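Long-range contact in putative hydrolase (Bacteroides ovatus, PDB 4HBS), which is of unconfirmed function but is probably a glycoside hydrolase-like enzyme, folded as a five-bladed beta-propeller: residues 51-62 with 73-83. Numbering follows the deposited sequence.
Sequences RSLGWNGGDGVF and WSFNDSFYGVI
Trp55 and Tyr80 face each other across an antiparallel, non-hydrogen-bonded pair, and the indole of Trp55 turns its edge to the phenol face, the planes at 86°. Followed outward, Trp55 CB rests 3.6 Å from Tyr80 CE2. CG, anti to the backbone N (chi1 -174°), carries the ring along the strand, and Gly57 N lies over one indole face, offset toward the rim. CD1 lies 3.5 Å from Tyr80 OH. NE1 gives a weak hydrogen bond to Ser78 OG, 3.2 Å away, and stands over one face of Phe75; CE2 continues onto Phe75 CD2. Ser78 OG in turn donates to Asn76 O, while Tyr80 OH bonds Ser98 OG on strand 98-102. An alanine here in place of Tyr80 would probably open a gap beside the indole edge and leave Ser98 OG without this partner. Beyond the cluster, Val61 sets CG2 against Phe75 and CG1 at the edge of Trp73. There Ser74 O accepts Phe62 N at 3.1 Å and, weakly, Val61 N, the signature of a G1 beta bulge in hairpin 60-65/71-75, where the register shifts by one. Asp59 O accepts Asn76 N. The buried aromatic cluster is thus mainly apolar, Tyr80 OH paired firmly and Trp55 NE1 only weakly.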
ATOM      1  N   ARG A  51      14.718  -1.347  11.312  1.00 42.70           N
ATOM      2  CA  ARG A  51      14.618  -0.932  12.717  1.00 42.72           C
ATOM      3  C   ARG A  51      14.853  -2.100  13.666  1.00 47.57           C
ATOM      4  O   ARG A  51      14.729  -3.254  13.259  1.00 46.28           O
ATOM      5  CB  ARG A  51      13.238  -0.318  12.971  1.00 39.53           C
ATOM      6  CG  ARG A  51      12.834   0.719  11.911  1.00 40.88           C
ATOM      7  CD  ARG A  51      11.587   1.532  12.226  1.00 45.66           C
ATOM      8  NE  ARG A  51      11.776   2.398  13.389  1.00 44.69           N
ATOM      9  CZ  ARG A  51      11.486   2.085  14.651  1.00 50.27           C
ATOM     10  NH1 ARG A  51      10.956   0.906  14.948  1.00 34.30           N
ATOM     11  NH2 ARG A  51      11.728   2.948  15.624  1.00 43.55           N
ATOM     12  N   SER A  52      15.211  -1.794  14.927  1.00 45.80           N
ATOM     13  CA  SER A  52      15.513  -2.796  15.948  1.00 46.33           C
ATOM     14  C   SER A  52      14.524  -2.861  17.110  1.00 50.26           C
ATOM     15  O   SER A  52      14.455  -3.907  17.757  1.00 51.16           O
ATOM     16  CB  SER A  52      16.896  -2.534  16.517  1.00 52.79           C
ATOM     17  OG  SER A  52      17.850  -2.726  15.485  1.00 69.62           O
ATOM     18  N   LEU A  53      13.825  -1.753  17.431  1.00 45.07           N
ATOM     19  CA  LEU A  53      12.878  -1.701  18.544  1.00 44.15           C
ATOM     20  C   LEU A  53      11.565  -1.162  18.048  1.00 49.27           C
ATOM     21  O   LEU A  53      11.554  -0.107  17.415  1.00 49.86           O
ATOM     22  CB  LEU A  53      13.428  -0.786  19.675  1.00 44.72           C
ATOM     23  CG  LEU A  53      13.696  -1.414  21.045  1.00 48.19           C
ATOM     24  CD1 LEU A  53      13.818  -0.340  22.099  1.00 48.33           C
ATOM     25  CD2 LEU A  53      12.621  -2.434  21.433  1.00 48.51           C
ATOM     26  N   GLY A  54      10.472  -1.843  18.361  1.00 45.86           N
ATOM     27  CA  GLY A  54       9.151  -1.427  17.901  1.00 45.44           C
ATOM     28  C   GLY A  54       8.898  -1.985  16.521  1.00 47.34           C
ATOM     29  O   GLY A  54       9.291  -3.127  16.264  1.00 47.08           O
ATOM     30  N   TRP A  55       8.268  -1.202  15.606  1.00 42.19           N
ATOM     31  CA  TRP A  55       8.007  -1.717  14.248  1.00 40.32           C
ATOM     32  C   TRP A  55       9.322  -2.167  13.658  1.00 44.67           C
ATOM     33  O   TRP A  55      10.252  -1.370  13.623  1.00 45.94           O
ATOM     34  CB  TRP A  55       7.354  -0.661  13.337  1.00 38.29           C
ATOM     35  CG  TRP A  55       6.942  -1.210  12.005  1.00 37.90           C
ATOM     36  CD1 TRP A  55       5.697  -1.619  11.636  1.00 40.17           C
ATOM     37  CD2 TRP A  55       7.787  -1.431  10.871  1.00 37.33           C
ATOM     38  NE1 TRP A  55       5.718  -2.108  10.354  1.00 38.92           N
ATOM     39  CE2 TRP A  55       6.990  -2.002   9.859  1.00 40.18           C
ATOM     40  CE3 TRP A  55       9.168  -1.293  10.641  1.00 38.84           C
ATOM     41  CZ2 TRP A  55       7.519  -2.393   8.631  1.00 38.58           C
ATOM     42  CZ3 TRP A  55       9.684  -1.701   9.434  1.00 39.51           C
ATOM     43  CH2 TRP A  55       8.862  -2.218   8.439  1.00 39.28           C
ATOM     44  N   ASN A  56       9.432  -3.426  13.245  1.00 39.04           N
ATOM     45  CA  ASN A  56      10.670  -3.916  12.658  1.00 38.41           C
ATOM     46  C   ASN A  56      10.422  -4.859  11.435  1.00 41.24           C
ATOM     47  O   ASN A  56      11.327  -5.575  11.023  1.00 40.29           O
ATOM     48  CB  ASN A  56      11.511  -4.595  13.753  1.00 37.25           C
ATOM     49  CG  ASN A  56      10.878  -5.813  14.378  1.00 51.56           C
ATOM     50  OD1 ASN A  56      10.477  -6.746  13.683  1.00 39.07           O
ATOM     51  ND2 ASN A  56      10.855  -5.882  15.709  1.00 43.42           N
ATOM     52  N   GLY A  57       9.236  -4.783  10.838  1.00 38.16           N
ATOM     53  CA  GLY A  57       8.839  -5.616   9.706  1.00 37.15           C
ATOM     54  C   GLY A  57       7.341  -5.561   9.488  1.00 40.33           C
ATOM     55  O   GLY A  57       6.581  -5.506  10.452  1.00 38.67           O
ATOM     56  N   GLY A  58       6.916  -5.545   8.231  1.00 38.17           N
ATOM     57  CA  GLY A  58       5.508  -5.381   7.913  1.00 38.02           C
ATOM     58  C   GLY A  58       5.108  -5.481   6.461  1.00 43.21           C
ATOM     59  O   GLY A  58       5.925  -5.691   5.569  1.00 44.30           O
ATOM     60  N   ASP A  59       3.825  -5.284   6.259  1.00 40.26           N
ATOM     61  CA  ASP A  59       3.028  -5.498   5.054  1.00 39.94           C
ATOM     62  C   ASP A  59       2.166  -4.272   4.804  1.00 43.54           C
ATOM     63  O   ASP A  59       2.003  -3.450   5.710  1.00 42.22           O
ATOM     64  CB  ASP A  59       2.152  -6.686   5.427  1.00 42.47           C
ATOM     65  CG  ASP A  59       1.476  -7.496   4.374  1.00 61.32           C
ATOM     66  OD1 ASP A  59       2.160  -8.315   3.755  1.00 61.57           O
ATOM     67  OD2 ASP A  59       0.205  -7.518   4.358  1.00 71.13           O
ATOM     68  N   GLY A  60       1.577  -4.176   3.617  1.00 40.68           N
ATOM     69  CA  GLY A  60       0.768  -3.024   3.232  1.00 40.43           C
ATOM     70  C   GLY A  60       1.686  -1.890   2.839  1.00 43.74           C
ATOM     71  O   GLY A  60       2.272  -1.924   1.757  1.00 43.32           O
ATOM     72  N   VAL A  61       1.902  -0.931   3.758  1.00 40.29           N
ATOM     73  CA  VAL A  61       2.814   0.203   3.560  1.00 40.50           C
ATOM     74  C   VAL A  61       2.165   1.139   2.540  1.00 45.11           C
ATOM     75  O   VAL A  61       2.433   1.057   1.343  1.00 44.21           O
ATOM     76  CB  VAL A  61       4.270  -0.245   3.162  1.00 43.42           C
ATOM     77  CG1 VAL A  61       5.236   0.927   3.191  1.00 42.84           C
ATOM     78  CG2 VAL A  61       4.777  -1.359   4.087  1.00 42.93           C
ATOM     79  N   PHE A  62       1.240   1.971   3.035  1.00 43.07           N
ATOM     80  CA  PHE A  62       0.473   2.942   2.247  1.00 43.15           C
ATOM     81  C   PHE A  62       0.687   4.328   2.807  1.00 46.13           C
ATOM     82  O   PHE A  62       0.425   4.531   3.985  1.00 45.70           O
ATOM     83  CB  PHE A  62      -1.021   2.620   2.314  1.00 45.27           C
ATOM     84  CG  PHE A  62      -1.479   1.295   1.761  1.00 47.27           C
ATOM     85  CD1 PHE A  62      -1.314   0.124   2.493  1.00 50.39           C
ATOM     86  CD2 PHE A  62      -2.261   1.241   0.617  1.00 50.88           C
ATOM     87  CE1 PHE A  62      -1.793  -1.094   2.011  1.00 51.27           C
ATOM     88  CE2 PHE A  62      -2.763   0.027   0.149  1.00 54.02           C
ATOM     89  CZ  PHE A  62      -2.508  -1.137   0.839  1.00 51.32           C
ATOM     90  N   TRP A  73       1.371   6.794   7.353  1.00 44.06           N
ATOM     91  CA  TRP A  73       1.722   5.447   6.886  1.00 42.30           C
ATOM     92  C   TRP A  73       0.820   4.442   7.548  1.00 45.05           C
ATOM     93  O   TRP A  73       0.692   4.502   8.772  1.00 46.22           O
ATOM     94  CB  TRP A  73       3.177   5.108   7.248  1.00 40.37           C
ATOM     95  CG  TRP A  73       4.191   5.947   6.560  1.00 41.78           C
ATOM     96  CD1 TRP A  73       4.462   7.267   6.792  1.00 45.57           C
ATOM     97  CD2 TRP A  73       5.141   5.505   5.590  1.00 41.37           C
ATOM     98  NE1 TRP A  73       5.508   7.679   6.003  1.00 45.24           N
ATOM     99  CE2 TRP A  73       5.961   6.613   5.271  1.00 46.13           C
ATOM    100  CE3 TRP A  73       5.355   4.288   4.919  1.00 41.73           C
ATOM    101  CZ2 TRP A  73       6.968   6.539   4.303  1.00 45.28           C
ATOM    102  CZ3 TRP A  73       6.364   4.212   3.973  1.00 43.05           C
ATOM    103  CH2 TRP A  73       7.158   5.327   3.673  1.00 44.70           C
ATOM    104  N   SER A  74       0.220   3.509   6.784  1.00 38.73           N
ATOM    105  CA  SER A  74      -0.587   2.429   7.364  1.00 37.79           C
ATOM    106  C   SER A  74       0.017   1.093   6.995  1.00 42.76           C
ATOM    107  O   SER A  74       0.547   0.930   5.890  1.00 43.56           O
ATOM    108  CB  SER A  74      -2.046   2.494   6.928  1.00 39.93           C
ATOM    109  OG  SER A  74      -2.242   2.254   5.550  1.00 44.56           O
ATOM    110  N   PHE A  75      -0.048   0.135   7.922  1.00 38.71           N
ATOM    111  CA  PHE A  75       0.503  -1.198   7.727  1.00 37.63           C
ATOM    112  C   PHE A  75      -0.520  -2.220   8.056  1.00 45.31           C
ATOM    113  O   PHE A  75      -1.432  -1.963   8.845  1.00 46.46           O
ATOM    114  CB  PHE A  75       1.754  -1.426   8.605  1.00 38.55           C
ATOM    115  CG  PHE A  75       2.800  -0.348   8.461  1.00 39.50           C
ATOM    116  CD1 PHE A  75       2.698   0.839   9.175  1.00 41.75           C
ATOM    117  CD2 PHE A  75       3.861  -0.493   7.569  1.00 40.39           C
ATOM    118  CE1 PHE A  75       3.616   1.867   8.988  1.00 42.70           C
ATOM    119  CE2 PHE A  75       4.780   0.547   7.381  1.00 43.40           C
ATOM    120  CZ  PHE A  75       4.652   1.717   8.102  1.00 41.77           C
ATOM    121  N   ASN A  76      -0.346  -3.408   7.473  1.00 42.51           N
ATOM    122  CA  ASN A  76      -1.182  -4.578   7.692  1.00 41.37           C
ATOM    123  C   ASN A  76      -0.395  -5.419   8.694  1.00 45.60           C
ATOM    124  O   ASN A  76       0.197  -4.824   9.616  1.00 48.04           O
ATOM    125  CB  ASN A  76      -1.484  -5.272   6.339  1.00 38.53           C
ATOM    126  CG  ASN A  76      -2.395  -4.474   5.431  1.00 47.81           C
ATOM    127  OD1 ASN A  76      -3.122  -3.584   5.862  1.00 39.00           O
ATOM    128  ND2 ASN A  76      -2.372  -4.770   4.143  1.00 41.40           N
ATOM    129  N   ASP A  77      -0.360  -6.758   8.560  1.00 38.94           N
ATOM    130  CA  ASP A  77       0.329  -7.604   9.525  1.00 37.15           C
ATOM    131  C   ASP A  77       1.781  -7.157   9.682  1.00 42.15           C
ATOM    132  O   ASP A  77       2.522  -7.198   8.705  1.00 41.06           O
ATOM    133  CB  ASP A  77       0.247  -9.064   9.102  1.00 38.08           C
ATOM    134  CG  ASP A  77      -1.130  -9.686   9.133  1.00 47.91           C
ATOM    135  OD1 ASP A  77      -2.101  -8.975   9.480  1.00 49.17           O
ATOM    136  OD2 ASP A  77      -1.248 -10.883   8.788  1.00 51.08           O
ATOM    137  N   SER A  78       2.159  -6.641  10.887  1.00 40.02           N
ATOM    138  CA  SER A  78       3.509  -6.134  11.161  1.00 39.97           C
ATOM    139  C   SER A  78       4.082  -6.663  12.462  1.00 42.92           C
ATOM    140  O   SER A  78       3.346  -6.826  13.418  1.00 42.79           O
ATOM    141  CB  SER A  78       3.496  -4.610  11.242  1.00 44.92           C
ATOM    142  OG  SER A  78       3.149  -4.001  10.014  1.00 56.35           O
ATOM    143  N   PHE A  79       5.418  -6.862  12.508  1.00 38.58           N
ATOM    144  CA  PHE A  79       6.142  -7.306  13.696  1.00 37.63           C
ATOM    145  C   PHE A  79       6.554  -6.101  14.543  1.00 41.15           C
ATOM    146  O   PHE A  79       7.244  -5.211  14.055  1.00 40.28           O
ATOM    147  CB  PHE A  79       7.405  -8.100  13.334  1.00 38.96           C
ATOM    148  CG  PHE A  79       7.159  -9.433  12.693  1.00 39.31           C
ATOM    149  CD1 PHE A  79       6.587 -10.471  13.410  1.00 41.75           C
ATOM    150  CD2 PHE A  79       7.546  -9.673  11.381  1.00 40.23           C
ATOM    151  CE1 PHE A  79       6.350 -11.712  12.808  1.00 41.54           C
ATOM    152  CE2 PHE A  79       7.313 -10.915  10.783  1.00 42.11           C
ATOM    153  CZ  PHE A  79       6.714 -11.925  11.500  1.00 39.70           C
ATOM    154  N   TYR A  80       6.153  -6.101  15.811  1.00 37.33           N
ATOM    155  CA  TYR A  80       6.505  -5.088  16.781  1.00 37.16           C
ATOM    156  C   TYR A  80       7.226  -5.792  17.867  1.00 43.05           C
ATOM    157  O   TYR A  80       6.649  -6.690  18.460  1.00 42.81           O
ATOM    158  CB  TYR A  80       5.257  -4.408  17.307  1.00 37.78           C
ATOM    159  CG  TYR A  80       4.745  -3.334  16.388  1.00 38.30           C
ATOM    160  CD1 TYR A  80       3.832  -3.629  15.384  1.00 39.10           C
ATOM    161  CD2 TYR A  80       5.164  -2.014  16.524  1.00 39.22           C
ATOM    162  CE1 TYR A  80       3.342  -2.635  14.538  1.00 39.00           C
ATOM    163  CE2 TYR A  80       4.635  -1.003  15.727  1.00 39.30           C
ATOM    164  CZ  TYR A  80       3.736  -1.319  14.721  1.00 45.46           C
ATOM    165  OH  TYR A  80       3.270  -0.346  13.872  1.00 47.84           O
ATOM    166  N   GLY A  81       8.494  -5.458  18.087  1.00 40.76           N
ATOM    167  CA  GLY A  81       9.290  -6.130  19.097  1.00 40.93           C
ATOM    168  C   GLY A  81      10.766  -5.827  19.022  1.00 45.34           C
ATOM    169  O   GLY A  81      11.153  -4.679  18.799  1.00 45.12           O
ATOM    170  N   VAL A  82      11.595  -6.868  19.176  1.00 42.53           N
ATOM    171  CA  VAL A  82      13.049  -6.753  19.278  1.00 43.04           C
ATOM    172  C   VAL A  82      13.802  -7.493  18.147  1.00 46.50           C
ATOM    173  O   VAL A  82      13.496  -8.648  17.858  1.00 45.80           O
ATOM    174  CB  VAL A  82      13.454  -7.313  20.681  1.00 47.20           C
ATOM    175  CG1 VAL A  82      14.940  -7.636  20.760  1.00 48.13           C
ATOM    176  CG2 VAL A  82      13.067  -6.336  21.779  1.00 47.36           C
ATOM    177  N   ILE A  83      14.823  -6.828  17.559  1.00 43.08           N
ATOM    178  CA  ILE A  83      15.719  -7.436  16.555  1.00 42.34           C
ATOM    179  C   ILE A  83      17.073  -7.564  17.228  1.00 49.80           C
ATOM    180  O   ILE A  83      17.599  -6.570  17.745  1.00 51.65           O
ATOM    181  CB  ILE A  83      15.824  -6.646  15.239  1.00 43.41           C
ATOM    182  CG1 ILE A  83      14.452  -6.411  14.585  1.00 42.41           C
ATOM    183  CG2 ILE A  83      16.789  -7.313  14.295  1.00 42.43           C
ATOM    184  CD1 ILE A  83      13.727  -7.624  14.138  1.00 49.56           C
TER